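PDB 4HZI: ABC transporter ATP-binding protein, which probably binds and hydrolyses ATP as the ATPase subunit of an orphan ABC transporter involved in manganese utilization and tolerance. Local coordinates for residues N60-L65 with E218-K223; S227-H232 with D239-A244; V252-F255 with E260-T263. All coordinates share one frame; numbering follows the deposited sequence.

Contact 1 of 3, residues N60-L65 with E218-K223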
loop_
_atom_site.group_PDB
_atom_site.type_symbol
_atom_site.label_atom_id
_atom_site.label_comp_id
_atom_site.label_asym_id
_atom_site.label_seq_id
_atom_site.Cartn_x
_atom_site.Cartn_y
_atom_site.Cartn_z
ATOM N N ASN A 60 24.643 5.813 13.889
ATOM C CA ASN A 60 23.599 5.410 14.838
ATOM C C ASN A 60 22.336 6.278 14.877
ATOM O O ASN A 60 21.493 6.153 15.784
ATOM C CB ASN A 60 24.221 5.187 16.248
ATOM C CG ASN A 60 25.272 4.086 16.240
ATOM O OD1 ASN A 60 25.194 3.131 15.469
ATOM N ND2 ASN A 60 26.250 4.201 17.124
ATOM N N GLU A 61 22.154 7.137 13.867
ATOM C CA GLU A 61 20.879 7.776 13.670
ATOM C C GLU A 61 19.929 6.946 12.771
ATOM O O GLU A 61 20.340 6.132 11.883
ATOM C CB GLU A 61 21.024 9.180 13.058
ATOM C CG GLU A 61 21.747 10.151 13.959
ATOM C CD GLU A 61 21.671 11.569 13.437
ATOM O OE1 GLU A 61 21.663 11.746 12.178
ATOM O OE2 GLU A 61 21.634 12.495 14.296
ATOM N N HIS A 62 18.653 7.163 13.014
ATOM C CA HIS A 62 17.591 6.529 12.254
ATOM C C HIS A 62 16.776 7.700 11.657
ATOM O O HIS A 62 16.129 8.470 12.365
ATOM C CB HIS A 62 16.792 5.599 13.181
ATOM C CG HIS A 62 17.620 4.467 13.674
ATOM N ND1 HIS A 62 18.067 3.455 12.836
ATOM C CD2 HIS A 62 18.217 4.250 14.879
ATOM C CE1 HIS A 62 18.835 2.626 13.524
ATOM N NE2 HIS A 62 18.940 3.085 14.767
ATOM N N CYS A 63 16.828 7.799 10.324
ATOM C CA CYS A 63 16.238 8.903 9.586
ATOM C C CYS A 63 15.147 8.381 8.651
ATOM O O CYS A 63 15.339 7.383 7.989
ATOM C CB CYS A 63 17.325 9.595 8.764
ATOM S SG CYS A 63 16.697 11.078 7.918
ATOM N N VAL A 64 13.998 9.025 8.636
ATOM C CA VAL A 64 12.927 8.666 7.717
ATOM C C VAL A 64 12.921 9.640 6.535
ATOM O O VAL A 64 13.040 10.860 6.716
ATOM C CB VAL A 64 11.522 8.811 8.323
ATOM C CG1 VAL A 64 10.441 8.205 7.392
ATOM C CG2 VAL A 64 11.410 8.250 9.675
ATOM N N LEU A 65 12.700 9.108 5.341
ATOM C CA LEU A 65 12.396 9.937 4.151
ATOM C C LEU A 65 10.929 9.759 3.847
ATOM O O LEU A 65 10.483 8.669 3.444
ATOM C CB LEU A 65 13.262 9.500 2.979
ATOM C CG LEU A 65 13.113 10.152 1.611
ATOM C CD1 LEU A 65 13.637 11.552 1.662
ATOM C CD2 LEU A 65 13.883 9.349 0.542
ATOM N N GLU A 218 12.692 -4.839 18.191
ATOM C CA GLU A 218 13.398 -5.790 19.008
ATOM C C GLU A 218 14.855 -5.818 18.601
ATOM O O GLU A 218 15.761 -5.809 19.433
ATOM C CB GLU A 218 12.730 -7.159 18.859
ATOM C CG GLU A 218 13.284 -8.223 19.781
ATOM C CD GLU A 218 12.189 -9.074 20.412
ATOM O OE1 GLU A 218 11.146 -9.320 19.747
ATOM O OE2 GLU A 218 12.377 -9.486 21.580
ATOM N N TYR A 219 15.085 -5.783 17.301
ATOM C CA TYR A 219 16.416 -5.710 16.772
ATOM C C TYR A 219 17.118 -4.441 17.300
ATOM O O TYR A 219 18.287 -4.498 17.747
ATOM C CB TYR A 219 16.384 -5.780 15.227
ATOM C CG TYR A 219 17.769 -5.812 14.637
ATOM C CD1 TYR A 219 18.414 -7.014 14.427
ATOM C CD2 TYR A 219 18.452 -4.637 14.337
ATOM C CE1 TYR A 219 19.711 -7.052 13.950
ATOM C CE2 TYR A 219 19.743 -4.656 13.823
ATOM C CZ TYR A 219 20.381 -5.876 13.648
ATOM O OH TYR A 219 21.650 -5.924 13.125
ATOM N N HIS A 220 16.426 -3.309 17.216
ATOM C CA HIS A 220 16.950 -2.032 17.639
ATOM C C HIS A 220 17.274 -2.015 19.133
ATOM O O HIS A 220 18.233 -1.375 19.546
ATOM C CB HIS A 220 15.946 -0.946 17.337
ATOM C CG HIS A 220 16.334 0.413 17.822
ATOM N ND1 HIS A 220 15.846 0.950 18.991
ATOM C CD2 HIS A 220 17.172 1.337 17.309
ATOM C CE1 HIS A 220 16.371 2.141 19.179
ATOM N NE2 HIS A 220 17.188 2.395 18.171
ATOM N N SER A 221 16.437 -2.678 19.932
ATOM C CA SER A 221 16.652 -2.753 21.387
ATOM C C SER A 221 17.969 -3.480 21.748
ATOM O O SER A 221 18.543 -3.233 22.799
ATOM C CB SER A 221 15.441 -3.422 22.067
ATOM O OG SER A 221 15.537 -4.845 21.966
ATOM N N LYS A 222 18.447 -4.358 20.877
ATOM C CA LYS A 222 19.607 -5.195 21.155
ATOM C C LYS A 222 20.924 -4.602 20.668
ATOM O O LYS A 222 21.989 -4.842 21.278
ATOM C CB LYS A 222 19.428 -6.549 20.495
ATOM C CG LYS A 222 18.356 -7.386 21.163
ATOM C CD LYS A 222 18.069 -8.621 20.331
ATOM C CE LYS A 222 16.848 -9.375 20.842
ATOM N NZ LYS A 222 16.618 -10.603 20.016
ATOM N N LYS A 223 20.848 -3.810 19.593
ATOM C CA LYS A 223 22.022 -3.462 18.811
ATOM C C LYS A 223 21.908 -2.042 18.241
ATOM O O LYS A 223 20.860 -1.691 17.698
ATOM C CB LYS A 223 22.114 -4.448 17.633
ATOM C CG LYS A 223 23.485 -5.081 17.499
ATOM C CD LYS A 223 24.035 -5.114 16.082
ATOM C CE LYS A 223 25.558 -5.030 16.134
ATOM N NZ LYS A 223 26.198 -4.973 14.792
#
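His-62, the first residue of strand 62-67, and His-220, near the C-terminal end of helix 206-222, have their CA atoms 10.1 Å apart, and only their side chains close the gap. The contact is small. It buries 65 Å² and consists of two imidazole rings with no hydrogen bond between them. His-62 NE2 comes to within 3.6 Å of His-220 CD2. It arrives at the edge of the His-220 ring, in the ring plane. The two rings are steeply tilted, with planes at 76°, and their centroids are 5.2 Å apart. His-220 CG is anti to the backbone N (chi1 176°), and this sends the ring out from the helix toward the strand. His-62 uses its two ring nitrogens differently. NE2 faces His-220, while ND1 is hydrogen-bonded to Ser-227 OG. That bond restrains the rotation of the ring. Phe-240 joins both histidines into an aromatic cluster: it stacks on His-220 and meets His-62 edge-to-face. Phe-225 also packs edge-to-face with His-62. In the fold of this ABC ATPase domain, the contact joins the C-terminal end of helix 206-222 to the start of a central strand. Strands 227-231 and 243-248 flank that strand in the sheet.

Contact 2 of 3, residues S227-H232 with D239-A244; sequences SLYITH and DFYSKA
Ser-227 OG is gripped by two groups, Tyr-241 OH and His-62 ND1. Its bond to Tyr-241 OH is 2.8 Å long, and either hydroxyl could be the donor. OG lies between the backbone N and the carbonyl carbon (chi1 77°), where it can meet the phenol. All three residues are buried, and OG, Tyr-241 OH and His-62 ND1 are hydrogen-bonded within the protein interior. Tyr-241 is the main piece of the contact and gives about half of the 166 Å² buried. Its CG is anti to its carbonyl carbon (chi1 -79°), and the ring extends toward the 227-232 segment with the hydroxyl leading. Behind the hydroxyl, the ring packs on Tyr-229. Tyr-229 CB is 3.5 Å from Tyr-241 CZ, an apolar touch at the base of the Tyr-229 side chain. Tyr-229 CD2 lies 3.5 Å from Tyr-241 OH. The two side chains run at about a right angle to each other. Their rings are tilted by 54° with centroids 5.2 Å apart, an oblique pair. Tyr-229 OH makes a weak hydrogen bond to Glu-236 O, in the loop between the two segments. That loop follows His-232, whose ND1 bonds Glu-199 OE2. By sequence and position, His-232 is consistent with the switch histidine of the H-loop in ABC ATPases. Strand 62-67 lies between strands 227-231 and 243-248 in the parallel part of the sheet. Tyr-241, just before strand 243-248, spans this middle strand, touching Val-64 on it and Met-197 of strand 194-198.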
loop_
_atom_site.group_PDB
_atom_site.type_symbol
_atom_site.label_atom_id
_atom_site.label_comp_id
_atom_site.label_asym_id
_atom_site.label_seq_id
_atom_site.Cartn_x
_atom_site.Cartn_y
_atom_site.Cartn_z
ATOM N N SER A 227 20.215 3.797 9.904
ATOM C CA SER A 227 19.234 3.501 8.881
ATOM C C SER A 227 18.528 4.685 8.265
ATOM O O SER A 227 18.394 5.733 8.873
ATOM C CB SER A 227 18.206 2.483 9.393
ATOM O OG SER A 227 17.258 3.046 10.236
ATOM N N LEU A 228 18.008 4.420 7.073
ATOM C CA LEU A 228 17.177 5.329 6.314
ATOM C C LEU A 228 15.950 4.561 5.907
ATOM O O LEU A 228 16.046 3.585 5.232
ATOM C CB LEU A 228 17.909 5.822 5.059
ATOM C CG LEU A 228 17.143 6.730 4.114
ATOM C CD1 LEU A 228 16.734 8.038 4.768
ATOM C CD2 LEU A 228 17.988 7.064 2.881
ATOM N N TYR A 229 14.807 5.007 6.352
ATOM C CA TYR A 229 13.519 4.355 6.164
ATOM C C TYR A 229 12.711 5.202 5.207
ATOM O O TYR A 229 12.431 6.385 5.465
ATOM C CB TYR A 229 12.822 4.272 7.506
ATOM C CG TYR A 229 11.588 3.402 7.611
ATOM C CD1 TYR A 229 10.327 3.878 7.224
ATOM C CD2 TYR A 229 11.656 2.108 8.136
ATOM C CE1 TYR A 229 9.196 3.082 7.355
ATOM C CE2 TYR A 229 10.521 1.323 8.271
ATOM C CZ TYR A 229 9.309 1.794 7.849
ATOM O OH TYR A 229 8.195 1.009 7.981
ATOM N N ILE A 230 12.301 4.599 4.109
ATOM C CA ILE A 230 11.576 5.328 3.062
ATOM C C ILE A 230 10.126 4.897 3.000
ATOM O O ILE A 230 9.818 3.717 2.853
ATOM C CB ILE A 230 12.259 5.055 1.711
ATOM C CG1 ILE A 230 13.734 5.542 1.796
ATOM C CG2 ILE A 230 11.554 5.801 0.559
ATOM C CD1 ILE A 230 14.658 4.496 1.415
ATOM N N THR A 231 9.226 5.876 3.076
ATOM C CA THR A 231 7.803 5.625 3.098
ATOM C C THR A 231 6.999 6.799 2.560
ATOM O O THR A 231 7.476 7.948 2.499
ATOM C CB THR A 231 7.316 5.261 4.534
ATOM O OG1 THR A 231 5.949 4.874 4.497
ATOM C CG2 THR A 231 7.481 6.410 5.464
ATOM N N HIS A 232 5.767 6.481 2.172
ATOM C CA HIS A 232 4.740 7.492 1.918
ATOM C C HIS A 232 3.629 7.446 2.941
ATOM O O HIS A 232 2.680 8.200 2.839
ATOM C CB HIS A 232 4.185 7.434 0.500
ATOM C CG HIS A 232 3.359 6.225 0.207
ATOM N ND1 HIS A 232 3.932 5.054 -0.225
ATOM C CD2 HIS A 232 2.019 6.015 0.200
ATOM C CE1 HIS A 232 2.987 4.155 -0.449
ATOM N NE2 HIS A 232 1.821 4.701 -0.183
ATOM N N ASP A 239 8.807 4.065 16.309
ATOM C CA ASP A 239 9.188 5.088 17.266
ATOM C C ASP A 239 10.660 5.450 17.365
ATOM O O ASP A 239 10.983 6.535 17.835
ATOM C CB ASP A 239 8.681 4.704 18.679
ATOM C CG ASP A 239 9.460 3.515 19.320
ATOM O OD1 ASP A 239 10.260 2.796 18.655
ATOM O OD2 ASP A 239 9.248 3.295 20.536
ATOM N N PHE A 240 11.579 4.592 16.949
ATOM C CA PHE A 240 12.988 4.942 17.126
ATOM C C PHE A 240 13.567 5.892 16.036
ATOM O O PHE A 240 14.699 6.276 16.096
ATOM C CB PHE A 240 13.866 3.715 17.309
ATOM C CG PHE A 240 13.871 2.763 16.181
ATOM C CD1 PHE A 240 14.712 2.954 15.078
ATOM C CD2 PHE A 240 13.092 1.642 16.212
ATOM C CE1 PHE A 240 14.727 2.060 14.030
ATOM C CE2 PHE A 240 13.085 0.741 15.160
ATOM C CZ PHE A 240 13.894 0.948 14.045
ATOM N N TYR A 241 12.767 6.227 15.041
ATOM C CA TYR A 241 13.154 7.223 14.022
ATOM C C TYR A 241 13.132 8.606 14.632
ATOM O O TYR A 241 12.102 9.095 15.105
ATOM C CB TYR A 241 12.272 7.094 12.747
ATOM C CG TYR A 241 12.819 5.934 11.972
ATOM C CD1 TYR A 241 13.925 6.080 11.136
ATOM C CD2 TYR A 241 12.310 4.644 12.166
ATOM C CE1 TYR A 241 14.508 4.968 10.526
ATOM C CE2 TYR A 241 12.898 3.540 11.565
ATOM C CZ TYR A 241 13.971 3.678 10.755
ATOM O OH TYR A 241 14.527 2.523 10.180
ATOM N N SER A 242 14.290 9.238 14.669
ATOM C CA SER A 242 14.412 10.526 15.359
ATOM C C SER A 242 14.593 11.749 14.446
ATOM O O SER A 242 14.514 12.891 14.909
ATOM C CB SER A 242 15.616 10.445 16.304
ATOM O OG SER A 242 16.839 10.436 15.575
ATOM N N LYS A 243 14.868 11.518 13.166
ATOM C CA LYS A 243 15.143 12.594 12.177
ATOM C C LYS A 243 14.302 12.284 10.960
ATOM O O LYS A 243 13.985 11.108 10.708
ATOM C CB LYS A 243 16.586 12.562 11.702
ATOM C CG LYS A 243 17.655 12.703 12.761
ATOM C CD LYS A 243 17.772 14.148 13.197
ATOM C CE LYS A 243 18.473 14.980 12.139
ATOM N NZ LYS A 243 19.395 15.956 12.784
ATOM N N ALA A 244 13.973 13.305 10.174
ATOM C CA ALA A 244 13.218 13.060 8.939
ATOM C C ALA A 244 13.647 14.057 7.869
ATOM O O ALA A 244 14.184 15.158 8.136
ATOM C CB ALA A 244 11.753 13.153 9.174
#

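Contact 3 of 3, residues V252-F255 with E260-T263; sequences VIHF and ECFT
Glu-260 and Cys-261, on the short helix 258-261, lie against His-254 on the edge strand of the six-stranded sheet of the ABC ATPase domain. Strand 251-255 forms a beta hairpin with strand 243-248, and a short connection leads from it into the helix. Glu-260 comes first. Its extended side chain reaches the edge of the His-254 ring, but OE2 is modelled too close to the ring, so the detail is doubtful and no bond is assigned. Cys-261, the next residue, is buried. Its SG lies 3.6 Å from His-254 ND1, in the ring plane. It is a sulfur-aromatic contact at the edge, 4.7 Å from SG to the His-254 ring centroid. The same SG lies 4.0 Å from Phe-255 C, so the sulfur packs against the strand backbone as well. Phe-262 leaves the helical conformation. It turns its ring to other partners, meeting Trp-284 edge-to-face and touching Leu-246 of the hairpin. Thr-263 then starts the next helix, 264-271, as its N-cap: OG1 is hydrogen-bonded to Asn-266 N.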
loop_
_atom_site.group_PDB
_atom_site.type_symbol
_atom_site.label_atom_id
_atom_site.label_comp_id
_atom_site.label_asym_id
_atom_site.label_seq_id
_atom_site.Cartn_x
_atom_site.Cartn_y
_atom_site.Cartn_z
ATOM N N VAL A 252 13.595 18.970 -0.938
ATOM C CA VAL A 252 13.467 18.798 0.503
ATOM C C VAL A 252 12.619 19.963 1.032
ATOM O O VAL A 252 13.051 21.111 0.912
ATOM C CB VAL A 252 14.838 18.757 1.141
ATOM C CG1 VAL A 252 14.748 18.772 2.668
ATOM C CG2 VAL A 252 15.585 17.535 0.720
ATOM N N ILE A 253 11.432 19.646 1.553
ATOM C CA ILE A 253 10.450 20.586 2.166
ATOM C C ILE A 253 10.978 20.951 3.597
ATOM O O ILE A 253 10.944 22.115 4.015
ATOM C CB ILE A 253 9.035 19.903 2.231
ATOM C CG1 ILE A 253 8.375 19.827 0.853
ATOM C CG2 ILE A 253 8.036 20.606 3.136
ATOM C CD1 ILE A 253 8.787 20.943 -0.089
ATOM N N HIS A 254 11.511 19.961 4.312
ATOM C CA HIS A 254 12.138 20.185 5.628
ATOM C C HIS A 254 13.037 18.982 5.968
ATOM O O HIS A 254 12.782 17.852 5.501
ATOM C CB HIS A 254 11.076 20.445 6.753
ATOM C CG HIS A 254 11.658 21.223 7.904
ATOM N ND1 HIS A 254 12.136 20.625 9.049
ATOM C CD2 HIS A 254 11.968 22.537 8.014
ATOM C CE1 HIS A 254 12.663 21.548 9.841
ATOM N NE2 HIS A 254 12.588 22.712 9.229
ATOM N N PHE A 255 14.116 19.246 6.703
ATOM C CA PHE A 255 15.008 18.237 7.219
ATOM C C PHE A 255 15.273 18.623 8.668
ATOM O O PHE A 255 15.597 19.792 8.963
ATOM C CB PHE A 255 16.338 18.201 6.450
ATOM C CG PHE A 255 17.462 17.483 7.162
ATOM C CD1 PHE A 255 17.298 16.171 7.600
ATOM C CD2 PHE A 255 18.658 18.097 7.409
ATOM C CE1 PHE A 255 18.300 15.519 8.284
ATOM C CE2 PHE A 255 19.676 17.443 8.095
ATOM C CZ PHE A 255 19.503 16.152 8.520
ATOM N N GLU A 260 10.058 18.273 14.734
ATOM C CA GLU A 260 10.082 19.539 14.000
ATOM C C GLU A 260 9.520 19.306 12.623
ATOM O O GLU A 260 8.713 20.101 12.128
ATOM C CB GLU A 260 11.557 19.993 13.912
ATOM C CG GLU A 260 11.836 21.354 13.279
ATOM C CD GLU A 260 13.313 21.654 13.258
ATOM O OE1 GLU A 260 13.836 22.134 14.288
ATOM O OE2 GLU A 260 14.011 21.401 12.207
ATOM N N CYS A 261 9.918 18.198 11.964
ATOM C CA CYS A 261 9.367 17.944 10.624
ATOM C C CYS A 261 7.900 17.608 10.625
ATOM O O CYS A 261 7.196 17.935 9.682
ATOM C CB CYS A 261 10.060 16.781 9.944
ATOM S SG CYS A 261 11.742 17.074 9.599
ATOM N N PHE A 262 7.442 16.903 11.665
ATOM C CA PHE A 262 6.090 16.377 11.669
ATOM C C PHE A 262 5.112 17.268 12.405
ATOM O O PHE A 262 4.153 16.771 12.971
ATOM C CB PHE A 262 6.039 14.970 12.242
ATOM C CG PHE A 262 6.529 13.881 11.292
ATOM C CD1 PHE A 262 7.284 14.170 10.185
ATOM C CD2 PHE A 262 6.184 12.572 11.529
ATOM C CE1 PHE A 262 7.748 13.155 9.348
ATOM C CE2 PHE A 262 6.634 11.548 10.703
ATOM C CZ PHE A 262 7.425 11.839 9.611
ATOM N N THR A 263 5.311 18.578 12.335
ATOM C CA THR A 263 4.278 19.521 12.793
ATOM C C THR A 263 3.166 19.593 11.754
ATOM O O THR A 263 3.383 19.285 10.580
ATOM C CB THR A 263 4.829 20.947 12.924
ATOM O OG1 THR A 263 5.315 21.375 11.659
ATOM C CG2 THR A 263 5.923 21.026 13.972
#

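Overall arrangement
The three contacts lie along one mixed sheet. Contact 2 is fully buried, contact 1 is partly buried at a helix end, and contact 3 is partly buried at the sheet edge. Contacts 1 and 2 adjoin on neighbouring central strands, where Leu-65 N probably bonds Tyr-229 O at 2.7 Å. Contact 3 touches contact 2 through Ala-244 O, 3.4 Å from Cys-261 SG. It lies about 20 Å from contact 1, centre to centre. The chemistry changes accordingly. Contact 1 is ring against ring, contact 2 adds a buried hydroxyl bond, and contact 3 sets sulfur against an imidazole.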